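Local coordinates for protein PfEMP1 variant 1 of strain MC (Plasmodium falciparum, PDB 5LGD) that probably binds host cell-surface receptors, being one all-helical domain of a much longer parasite adhesin of the PfEMP1 family, at residues Y7-V15 against K59-F70; D83-K92 against K141-L149. All blocks are in the same frame, centred on the assembly; numbering follows the deposited sequence. Where two conformers were deposited one is given.

Interaction 1. Residues Y7-V15 against K59-F70; sequences YNAFFWMWV and KKTEWGKIKDHF
W14 and I66 are reciprocal knobs in the roughly antiparallel pairing of helix 7-29 with helix 45-70, segment axes 11.5 Å apart at 150°. CD1 of I66 lies over the W14 indole face, a CH-pi contact 3.5 Å from the five-membered ring centroid; F10 CE2 also meets CD1, while Y7 and F11 flank CG2. With CG anti to the backbone N (chi1 -177°), the W14 indole reaches into a hole made by K59, E62, W63 and I66. Its NE1 donates to E62 OE1 at 2.9 Å, close to the ring plane and on the anti lone pair; K59 NZ salt-bridges the same oxygen from the syn side and shares a water with W14 O. In this helical Duffy-binding-like (DBL) clan domain, whose long helices are 7-29, 45-70 and 144-162, F11, W14, W63 and F70 form an aromatic cluster. The W14 and W63 six-membered rings are nearly parallel but slid apart, W14 CZ3 3.5 Å from W63 CE3. F11 meets W63 and F70 obliquely; F11 and F70 also meet aromatic side chains on the chain of another protein. Y7 OH donates to I66 O at 2.7 Å from above the carbonyl plane. H69 turns its ring edge to the Y7 face, ND1 3.4 Å from Y7 CD1.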
loop_
_atom_site.group_PDB
_atom_site.type_symbol
_atom_site.label_atom_id
_atom_site.label_comp_id
_atom_site.label_asym_id
_atom_site.label_seq_id
_atom_site.Cartn_x
_atom_site.Cartn_y
_atom_site.Cartn_z
ATOM N N TYR B 7 -2.459 24.884 12.285
ATOM C CA TYR B 7 -2.623 25.561 10.993
ATOM C C TYR B 7 -3.909 25.086 10.280
ATOM O O TYR B 7 -4.737 25.922 9.944
ATOM C CB TYR B 7 -1.363 25.483 10.100
ATOM C CG TYR B 7 -1.561 26.155 8.756
ATOM C CD1 TYR B 7 -1.673 27.545 8.653
ATOM C CD2 TYR B 7 -1.699 25.403 7.593
ATOM C CE1 TYR B 7 -1.902 28.161 7.424
ATOM C CE2 TYR B 7 -1.906 26.010 6.358
ATOM C CZ TYR B 7 -2.022 27.384 6.277
ATOM O OH TYR B 7 -2.273 27.947 5.051
ATOM N N ASN B 8 -4.141 23.759 10.203
ATOM C CA ASN B 8 -5.342 23.168 9.595
ATOM C C ASN B 8 -6.612 23.741 10.227
ATOM O O ASN B 8 -7.443 24.276 9.508
ATOM C CB ASN B 8 -5.311 21.634 9.651
ATOM C CG ASN B 8 -6.485 20.969 8.936
ATOM O OD1 ASN B 8 -7.514 20.602 9.547
ATOM N ND2 ASN B 8 -6.360 20.808 7.622
ATOM N N ALA B 9 -6.699 23.747 11.568
ATOM C CA ALA B 9 -7.837 24.310 12.321
ATOM C C ALA B 9 -8.026 25.795 12.023
ATOM O O ALA B 9 -9.156 26.234 11.775
ATOM C CB ALA B 9 -7.624 24.115 13.814
ATOM N N PHE B 10 -6.909 26.571 12.049
ATOM C CA PHE B 10 -6.951 28.002 11.794
ATOM C C PHE B 10 -7.426 28.322 10.388
ATOM O O PHE B 10 -8.293 29.185 10.214
ATOM C CB PHE B 10 -5.592 28.662 12.084
ATOM C CG PHE B 10 -5.618 30.147 11.845
ATOM C CD1 PHE B 10 -6.080 31.014 12.821
ATOM C CD2 PHE B 10 -5.199 30.680 10.628
ATOM C CE1 PHE B 10 -6.154 32.386 12.577
ATOM C CE2 PHE B 10 -5.230 32.056 10.403
ATOM C CZ PHE B 10 -5.744 32.893 11.362
ATOM N N PHE B 11 -6.830 27.639 9.394
ATOM C CA PHE B 11 -7.135 27.779 7.969
ATOM C C PHE B 11 -8.661 27.760 7.683
ATOM O O PHE B 11 -9.183 28.666 7.029
ATOM C CB PHE B 11 -6.393 26.681 7.154
ATOM C CG PHE B 11 -6.599 26.741 5.658
ATOM C CD1 PHE B 11 -7.747 26.210 5.072
ATOM C CD2 PHE B 11 -5.671 27.375 4.839
ATOM C CE1 PHE B 11 -7.953 26.303 3.691
ATOM C CE2 PHE B 11 -5.853 27.427 3.449
ATOM C CZ PHE B 11 -7.005 26.928 2.892
ATOM N N TRP B 12 -9.359 26.738 8.183
ATOM C CA TRP B 12 -10.784 26.568 7.933
ATOM C C TRP B 12 -11.644 27.526 8.701
ATOM O O TRP B 12 -12.604 28.049 8.138
ATOM C CB TRP B 12 -11.187 25.112 8.152
ATOM C CG TRP B 12 -10.566 24.274 7.085
ATOM C CD1 TRP B 12 -9.522 23.406 7.221
ATOM C CD2 TRP B 12 -10.828 24.374 5.681
ATOM N NE1 TRP B 12 -9.178 22.891 5.996
ATOM C CE2 TRP B 12 -9.981 23.453 5.034
ATOM C CE3 TRP B 12 -11.765 25.087 4.917
ATOM C CZ2 TRP B 12 -10.016 23.251 3.661
ATOM C CZ3 TRP B 12 -11.785 24.896 3.556
ATOM C CH2 TRP B 12 -10.921 23.985 2.942
ATOM N N MET B 13 -11.242 27.851 9.922
ATOM C CA MET B 13 -11.905 28.849 10.758
ATOM C C MET B 13 -11.877 30.230 10.072
ATOM O O MET B 13 -12.880 30.934 10.095
ATOM C CB MET B 13 -11.183 28.943 12.112
ATOM C CG MET B 13 -11.968 29.709 13.155
ATOM S SD MET B 13 -10.911 30.724 14.202
ATOM C CE MET B 13 -10.107 31.794 12.964
ATOM N N TRP B 14 -10.726 30.625 9.518
ATOM C CA TRP B 14 -10.531 31.918 8.863
ATOM C C TRP B 14 -11.407 31.999 7.614
ATOM O O TRP B 14 -12.117 32.995 7.430
ATOM C CB TRP B 14 -9.049 32.165 8.539
ATOM C CG TRP B 14 -8.796 33.506 7.927
ATOM C CD1 TRP B 14 -8.344 34.624 8.568
ATOM C CD2 TRP B 14 -8.969 33.874 6.548
ATOM N NE1 TRP B 14 -8.247 35.671 7.678
ATOM C CE2 TRP B 14 -8.645 35.242 6.436
ATOM C CE3 TRP B 14 -9.379 33.182 5.394
ATOM C CZ2 TRP B 14 -8.740 35.935 5.226
ATOM C CZ3 TRP B 14 -9.472 33.878 4.196
ATOM C CH2 TRP B 14 -9.140 35.232 4.121
ATOM N N VAL B 15 -11.343 30.962 6.768
ATOM C CA VAL B 15 -12.134 30.795 5.539
ATOM C C VAL B 15 -13.638 30.901 5.884
ATOM O O VAL B 15 -14.361 31.695 5.276
ATOM C CB VAL B 15 -11.762 29.469 4.809
ATOM C CG1 VAL B 15 -12.820 29.082 3.774
ATOM C CG2 VAL B 15 -10.389 29.581 4.148
ATOM N N LYS B 59 -8.637 41.436 4.702
ATOM C CA LYS B 59 -8.769 40.005 4.394
ATOM C C LYS B 59 -7.817 39.583 3.274
ATOM O O LYS B 59 -7.250 38.502 3.368
ATOM C CB LYS B 59 -10.226 39.584 4.124
ATOM C CG LYS B 59 -11.231 40.043 5.199
ATOM C CD LYS B 59 -11.501 38.981 6.268
ATOM C CE LYS B 59 -10.713 39.228 7.536
ATOM N NZ LYS B 59 -10.696 38.022 8.429
ATOM N N LYS B 60 -7.596 40.452 2.255
ATOM C CA LYS B 60 -6.647 40.223 1.157
ATOM C C LYS B 60 -5.220 40.019 1.690
ATOM O O LYS B 60 -4.497 39.134 1.202
ATOM C CB LYS B 60 -6.664 41.403 0.165
ATOM C CG LYS B 60 -7.781 41.283 -0.882
ATOM C CD LYS B 60 -7.776 42.398 -1.948
ATOM C CE LYS B 60 -6.481 42.556 -2.736
ATOM N NZ LYS B 60 -6.104 41.333 -3.505
ATOM N N THR B 61 -4.852 40.812 2.716
ATOM C CA THR B 61 -3.536 40.791 3.374
ATOM C C THR B 61 -3.430 39.564 4.279
ATOM O O THR B 61 -2.413 38.884 4.260
ATOM C CB THR B 61 -3.246 42.131 4.120
ATOM O OG1 THR B 61 -3.480 43.244 3.251
ATOM C CG2 THR B 61 -1.818 42.214 4.648
ATOM N N GLU B 62 -4.480 39.273 5.068
ATOM C CA GLU B 62 -4.484 38.100 5.952
ATOM C C GLU B 62 -4.351 36.825 5.132
ATOM O O GLU B 62 -3.576 35.937 5.498
ATOM C CB GLU B 62 -5.750 38.061 6.812
ATOM C CG GLU B 62 -5.632 38.921 8.057
ATOM C CD GLU B 62 -6.922 39.175 8.816
ATOM O OE1 GLU B 62 -7.809 38.289 8.841
ATOM O OE2 GLU B 62 -7.039 40.277 9.397
ATOM N N TRP B 63 -5.074 36.783 3.980
ATOM C CA TRP B 63 -5.101 35.657 3.046
ATOM C C TRP B 63 -3.752 35.389 2.427
ATOM O O TRP B 63 -3.397 34.222 2.284
ATOM C CB TRP B 63 -6.190 35.826 1.973
ATOM C CG TRP B 63 -6.335 34.655 1.043
ATOM C CD1 TRP B 63 -6.329 34.694 -0.320
ATOM C CD2 TRP B 63 -6.578 33.288 1.405
ATOM N NE1 TRP B 63 -6.551 33.436 -0.831
ATOM C CE2 TRP B 63 -6.710 32.554 0.205
ATOM C CE3 TRP B 63 -6.662 32.599 2.628
ATOM C CZ2 TRP B 63 -6.875 31.165 0.195
ATOM C CZ3 TRP B 63 -6.867 31.227 2.614
ATOM C CH2 TRP B 63 -6.964 30.525 1.410
ATOM N N GLY B 64 -3.015 36.457 2.092
ATOM C CA GLY B 64 -1.666 36.385 1.536
ATOM C C GLY B 64 -0.727 35.650 2.477
ATOM O O GLY B 64 0.039 34.771 2.047
ATOM N N LYS B 65 -0.802 35.997 3.782
ATOM C CA LYS B 65 -0.002 35.389 4.856
ATOM C C LYS B 65 -0.354 33.890 5.048
ATOM O O LYS B 65 0.544 33.065 5.236
ATOM C CB LYS B 65 -0.168 36.183 6.173
ATOM C CG LYS B 65 0.668 37.486 6.256
ATOM C CD LYS B 65 -0.034 38.505 7.156
ATOM C CE LYS B 65 0.510 39.922 7.014
ATOM N NZ LYS B 65 1.570 40.241 8.017
ATOM N N ILE B 66 -1.657 33.546 4.979
ATOM C CA ILE B 66 -2.151 32.170 5.110
ATOM C C ILE B 66 -1.669 31.338 3.920
ATOM O O ILE B 66 -1.172 30.230 4.137
ATOM C CB ILE B 66 -3.680 32.156 5.325
ATOM C CG1 ILE B 66 -3.996 32.797 6.684
ATOM C CG2 ILE B 66 -4.245 30.747 5.249
ATOM C CD1 ILE B 66 -5.430 33.158 6.963
ATOM N N LYS B 67 -1.749 31.888 2.678
ATOM C CA LYS B 67 -1.287 31.178 1.469
ATOM C C LYS B 67 0.194 30.901 1.537
ATOM O O LYS B 67 0.641 29.845 1.090
ATOM C CB LYS B 67 -1.611 31.949 0.183
ATOM C CG LYS B 67 -3.102 31.937 -0.186
ATOM C CD LYS B 67 -3.307 32.491 -1.597
ATOM C CE LYS B 67 -3.180 34.002 -1.683
ATOM N NZ LYS B 67 -3.214 34.479 -3.088
ATOM N N ASP B 68 0.952 31.850 2.113
ATOM C CA ASP B 68 2.400 31.772 2.292
ATOM C C ASP B 68 2.809 30.623 3.200
ATOM O O ASP B 68 3.752 29.911 2.859
ATOM C CB ASP B 68 2.972 33.123 2.755
ATOM C CG ASP B 68 3.204 34.095 1.610
ATOM O OD1 ASP B 68 3.665 33.644 0.525
ATOM O OD2 ASP B 68 2.983 35.312 1.810
ATOM N N HIS B 69 2.066 30.374 4.296
ATOM C CA HIS B 69 2.380 29.239 5.176
ATOM C C HIS B 69 1.984 27.913 4.513
ATOM O O HIS B 69 2.669 26.909 4.713
ATOM C CB HIS B 69 1.707 29.370 6.566
ATOM C CG HIS B 69 2.329 28.457 7.583
ATOM N ND1 HIS B 69 1.670 27.340 8.044
ATOM C CD2 HIS B 69 3.573 28.474 8.114
ATOM C CE1 HIS B 69 2.506 26.731 8.863
ATOM N NE2 HIS B 69 3.665 27.372 8.936
ATOM N N PHE B 70 0.909 27.921 3.689
ATOM C CA PHE B 70 0.432 26.734 2.961
ATOM C C PHE B 70 1.493 26.219 1.992
ATOM O O PHE B 70 1.631 25.015 1.799
ATOM C CB PHE B 70 -0.854 27.062 2.183
ATOM C CG PHE B 70 -1.656 25.861 1.756
ATOM C CD1 PHE B 70 -1.414 25.241 0.539
ATOM C CD2 PHE B 70 -2.663 25.360 2.561
ATOM C CE1 PHE B 70 -2.160 24.143 0.142
ATOM C CE2 PHE B 70 -3.391 24.246 2.172
ATOM C CZ PHE B 70 -3.144 23.655 0.956
HETATM O O HOH W 1 -11.570 35.447 8.886
#

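Interaction 2. Residues D83-K92 against K141-L149; sequences DDFLQTLLMK and KDTTIDKLL
T143 faces L86 and L90 of helix 82-90 from the N-cap of helix 144-162, where it forms a capping box with D146; both helices belong to the same DBL-clan helical domain. Just ahead of it, D142 in one of its two conformers brings its carboxylate near that of D83, a pairing of like charges that is therefore doubtful, and D83 has a counter-ion in R71, which its OD1 meets. At T143 itself, CG2 packs on CD1 of L86 at 4.1 Å, and CD1 of L90 comes to 3.5 Å from T143 OG1. That hydroxyl sits between the backbone N and the carbonyl carbon (chi1 83°), where it accepts a weak bond from I145 N in the first helical turn. T144 then ties down L90, near the end of helix 82-90: its OG1 donates to L90 O at 2.7 Å, from well above the carbonyl plane, and also takes a bond from a water that K92 N holds in turn. L95 of helix 92-103 touches T144 and L90 alike. I145 adds an apolar contact, CG1 to CD1 of L90, 4.0 Å apart. D146 completes the box from within its own helix: its OD2 accepts T143 N at 3.0 Å and T143 OG1 at 2.9 Å, the two donors arriving on opposite faces of the carboxylate plane.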
loop_
_atom_site.group_PDB
_atom_site.type_symbol
_atom_site.label_atom_id
_atom_site.label_comp_id
_atom_site.label_asym_id
_atom_site.label_seq_id
_atom_site.Cartn_x
_atom_site.Cartn_y
_atom_site.Cartn_z
ATOM N N ASP B 83 0.066 25.145 -5.129
ATOM C CA ASP B 83 -0.973 26.000 -5.694
ATOM C C ASP B 83 -2.094 25.171 -6.292
ATOM O O ASP B 83 -3.252 25.511 -6.096
ATOM C CB ASP B 83 -0.376 27.009 -6.689
ATOM C CG ASP B 83 0.199 28.217 -5.970
ATOM O OD1 ASP B 83 1.348 28.122 -5.463
ATOM O OD2 ASP B 83 -0.522 29.241 -5.851
ATOM N N ASP B 84 -1.767 24.069 -7.000
ATOM C CA ASP B 84 -2.799 23.145 -7.522
ATOM C C ASP B 84 -3.496 22.512 -6.324
ATOM O O ASP B 84 -4.681 22.178 -6.388
ATOM C CB ASP B 84 -2.178 21.999 -8.346
ATOM C CG ASP B 84 -1.302 22.432 -9.497
ATOM O OD1 ASP B 84 -1.622 23.465 -10.132
ATOM O OD2 ASP B 84 -0.323 21.710 -9.796
ATOM N N PHE B 85 -2.735 22.344 -5.239
ATOM C CA PHE B 85 -3.209 21.767 -4.002
ATOM C C PHE B 85 -4.258 22.688 -3.386
ATOM O O PHE B 85 -5.387 22.251 -3.186
ATOM C CB PHE B 85 -2.008 21.470 -3.071
ATOM C CG PHE B 85 -2.251 20.785 -1.745
ATOM C CD1 PHE B 85 -3.496 20.218 -1.443
ATOM C CD2 PHE B 85 -1.249 20.721 -0.788
ATOM C CE1 PHE B 85 -3.710 19.585 -0.230
ATOM C CE2 PHE B 85 -1.479 20.097 0.440
ATOM C CZ PHE B 85 -2.700 19.540 0.704
ATOM N N LEU B 86 -3.906 23.965 -3.182
ATOM C CA LEU B 86 -4.755 25.034 -2.654
ATOM C C LEU B 86 -6.032 25.211 -3.494
ATOM O O LEU B 86 -7.120 25.367 -2.942
ATOM C CB LEU B 86 -3.956 26.359 -2.714
ATOM C CG LEU B 86 -3.700 27.142 -1.412
ATOM C CD1 LEU B 86 -3.372 28.557 -1.718
ATOM C CD2 LEU B 86 -4.904 27.122 -0.471
ATOM N N GLN B 87 -5.869 25.242 -4.828
ATOM C CA GLN B 87 -6.943 25.410 -5.777
ATOM C C GLN B 87 -7.945 24.284 -5.689
ATOM O O GLN B 87 -9.125 24.577 -5.624
ATOM C CB GLN B 87 -6.402 25.568 -7.190
ATOM C CG GLN B 87 -7.442 25.925 -8.230
ATOM C CD GLN B 87 -6.772 26.613 -9.377
ATOM O OE1 GLN B 87 -6.968 27.807 -9.597
ATOM N NE2 GLN B 87 -5.902 25.896 -10.073
ATOM N N THR B 88 -7.488 23.012 -5.631
ATOM C CA THR B 88 -8.369 21.841 -5.483
ATOM C C THR B 88 -9.193 21.984 -4.195
ATOM O O THR B 88 -10.403 21.812 -4.203
ATOM C CB THR B 88 -7.516 20.542 -5.454
ATOM O OG1 THR B 88 -6.779 20.442 -6.664
ATOM C CG2 THR B 88 -8.357 19.260 -5.259
ATOM N N LEU B 89 -8.517 22.313 -3.095
ATOM C CA LEU B 89 -9.085 22.434 -1.749
ATOM C C LEU B 89 -10.210 23.476 -1.621
ATOM O O LEU B 89 -11.170 23.306 -0.843
ATOM C CB LEU B 89 -7.897 22.782 -0.848
ATOM C CG LEU B 89 -7.902 22.422 0.630
ATOM C CD1 LEU B 89 -8.263 20.913 0.911
ATOM C CD2 LEU B 89 -6.540 22.797 1.224
ATOM N N LEU B 90 -10.103 24.538 -2.419
ATOM C CA LEU B 90 -11.017 25.673 -2.366
ATOM C C LEU B 90 -12.019 25.734 -3.499
ATOM O O LEU B 90 -12.835 26.644 -3.500
ATOM C CB LEU B 90 -10.210 26.981 -2.244
ATOM C CG LEU B 90 -9.392 27.072 -0.959
ATOM C CD1 LEU B 90 -8.423 28.227 -0.993
ATOM C CD2 LEU B 90 -10.302 27.160 0.278
ATOM N N MET B 91 -12.026 24.745 -4.420
ATOM C CA MET B 91 -13.047 24.647 -5.465
ATOM C C MET B 91 -14.396 24.641 -4.735
ATOM O O MET B 91 -14.486 24.084 -3.634
ATOM C CB MET B 91 -12.883 23.352 -6.291
ATOM C CG MET B 91 -11.710 23.383 -7.273
ATOM S SD MET B 91 -11.743 24.823 -8.382
ATOM C CE MET B 91 -13.131 24.364 -9.519
ATOM N N LYS B 92 -15.387 25.374 -5.272
ATOM C CA LYS B 92 -16.702 25.560 -4.648
ATOM C C LYS B 92 -17.312 24.302 -3.966
ATOM O O LYS B 92 -17.627 24.383 -2.780
ATOM C CB LYS B 92 -17.705 26.172 -5.648
ATOM C CG LYS B 92 -19.082 26.468 -5.037
ATOM C CD LYS B 92 -20.074 27.022 -6.066
ATOM C CE LYS B 92 -20.617 26.007 -7.052
ATOM N NZ LYS B 92 -21.509 25.008 -6.398
ATOM N N LYS B 141 -4.716 35.643 -6.212
ATOM C CA LYS B 141 -5.400 35.926 -7.468
ATOM C C LYS B 141 -5.746 34.645 -8.232
ATOM O O LYS B 141 -6.278 34.738 -9.339
ATOM C CB LYS B 141 -4.597 36.939 -8.332
ATOM C CG LYS B 141 -3.076 36.721 -8.407
ATOM C CD LYS B 141 -2.300 37.753 -7.581
ATOM C CE LYS B 141 -1.633 37.171 -6.354
ATOM N NZ LYS B 141 -2.434 37.393 -5.117
ATOM N N ASP B 142 -5.487 33.454 -7.608
ATOM C CA ASP B 142 -5.707 32.142 -8.222
ATOM C C ASP B 142 -6.878 31.323 -7.631
ATOM O O ASP B 142 -7.571 30.649 -8.393
ATOM C CB ASP B 142 -4.400 31.310 -8.219
ATOM C CG ASP B 142 -3.902 30.823 -6.864
ATOM O OD1 ASP B 142 -3.533 31.672 -6.022
ATOM O OD2 ASP B 142 -3.822 29.591 -6.670
ATOM N N THR B 143 -7.095 31.326 -6.297
ATOM C CA THR B 143 -8.200 30.491 -5.749
ATOM C C THR B 143 -9.563 31.186 -5.651
ATOM O O THR B 143 -9.686 32.378 -5.958
ATOM C CB THR B 143 -7.865 29.855 -4.380
ATOM O OG1 THR B 143 -8.119 30.789 -3.323
ATOM C CG2 THR B 143 -6.453 29.279 -4.303
ATOM N N THR B 144 -10.582 30.412 -5.202
ATOM C CA THR B 144 -11.975 30.819 -4.929
ATOM C C THR B 144 -12.005 32.037 -3.992
ATOM O O THR B 144 -12.720 33.005 -4.273
ATOM C CB THR B 144 -12.727 29.620 -4.321
ATOM O OG1 THR B 144 -12.977 28.650 -5.344
ATOM C CG2 THR B 144 -14.047 30.007 -3.637
ATOM N N ILE B 145 -11.221 31.969 -2.880
ATOM C CA ILE B 145 -11.080 33.036 -1.886
ATOM C C ILE B 145 -10.576 34.287 -2.575
ATOM O O ILE B 145 -11.157 35.352 -2.388
ATOM C CB ILE B 145 -10.211 32.596 -0.668
ATOM C CG1 ILE B 145 -10.791 31.326 0.036
ATOM C CG2 ILE B 145 -9.952 33.727 0.328
ATOM C CD1 ILE B 145 -12.290 31.417 0.623
ATOM N N ASP B 146 -9.535 34.148 -3.415
ATOM C CA ASP B 146 -8.950 35.233 -4.197
ATOM C C ASP B 146 -9.996 35.841 -5.179
ATOM O O ASP B 146 -10.166 37.062 -5.212
ATOM C CB ASP B 146 -7.722 34.716 -4.939
ATOM C CG ASP B 146 -6.618 34.228 -4.013
ATOM O OD1 ASP B 146 -5.926 35.081 -3.410
ATOM O OD2 ASP B 146 -6.376 32.999 -3.976
ATOM N N LYS B 147 -10.737 34.985 -5.913
ATOM C CA LYS B 147 -11.802 35.396 -6.839
ATOM C C LYS B 147 -12.852 36.204 -6.071
ATOM O O LYS B 147 -13.241 37.288 -6.523
ATOM C CB LYS B 147 -12.473 34.163 -7.476
ATOM C CG LYS B 147 -11.747 33.611 -8.701
ATOM C CD LYS B 147 -12.564 33.816 -9.989
ATOM C CE LYS B 147 -13.804 32.949 -10.118
ATOM N NZ LYS B 147 -14.724 33.459 -11.170
ATOM N N LEU B 148 -13.269 35.690 -4.879
ATOM C CA LEU B 148 -14.226 36.360 -4.000
ATOM C C LEU B 148 -13.720 37.678 -3.471
ATOM O O LEU B 148 -14.446 38.672 -3.572
ATOM C CB LEU B 148 -14.734 35.473 -2.851
ATOM C CG LEU B 148 -15.818 36.133 -2.004
ATOM C CD1 LEU B 148 -17.111 36.281 -2.784
ATOM C CD2 LEU B 148 -16.043 35.395 -0.753
ATOM N N LEU B 149 -12.470 37.717 -2.951
ATOM C CA LEU B 149 -11.886 38.981 -2.481
ATOM C C LEU B 149 -11.746 40.018 -3.616
ATOM O O LEU B 149 -11.910 41.206 -3.361
ATOM C CB LEU B 149 -10.578 38.789 -1.704
ATOM C CG LEU B 149 -10.714 38.130 -0.315
ATOM C CD1 LEU B 149 -9.340 37.821 0.278
ATOM C CD2 LEU B 149 -11.572 38.991 0.659
HETATM O O HOH W 2 -15.096 27.381 -7.500
#

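Interaction 1 joins two long helices side by side, mostly through aromatic rings, with a charged pair at one end; interaction 2 sets the start of helix 144-162 against the short helix 82-90 and relies on hydroxyls, a carbonyl and smaller apolar groups. F11, W14, W63, I66 and F70 are buried in interaction 1, whereas interaction 2 combines buried T143, T144 and L90 with partly exposed D83 and D142. Their centres are 12 Å apart and they touch directly. D146 joins them: K67 NZ of interaction 1 forms a salt bridge with D146 OD1, and W63 NE1 probably donates to D146 OD2. W63 also packs on I145, and F70 on L89, so helix 45-70 lies against both elements of interaction 2.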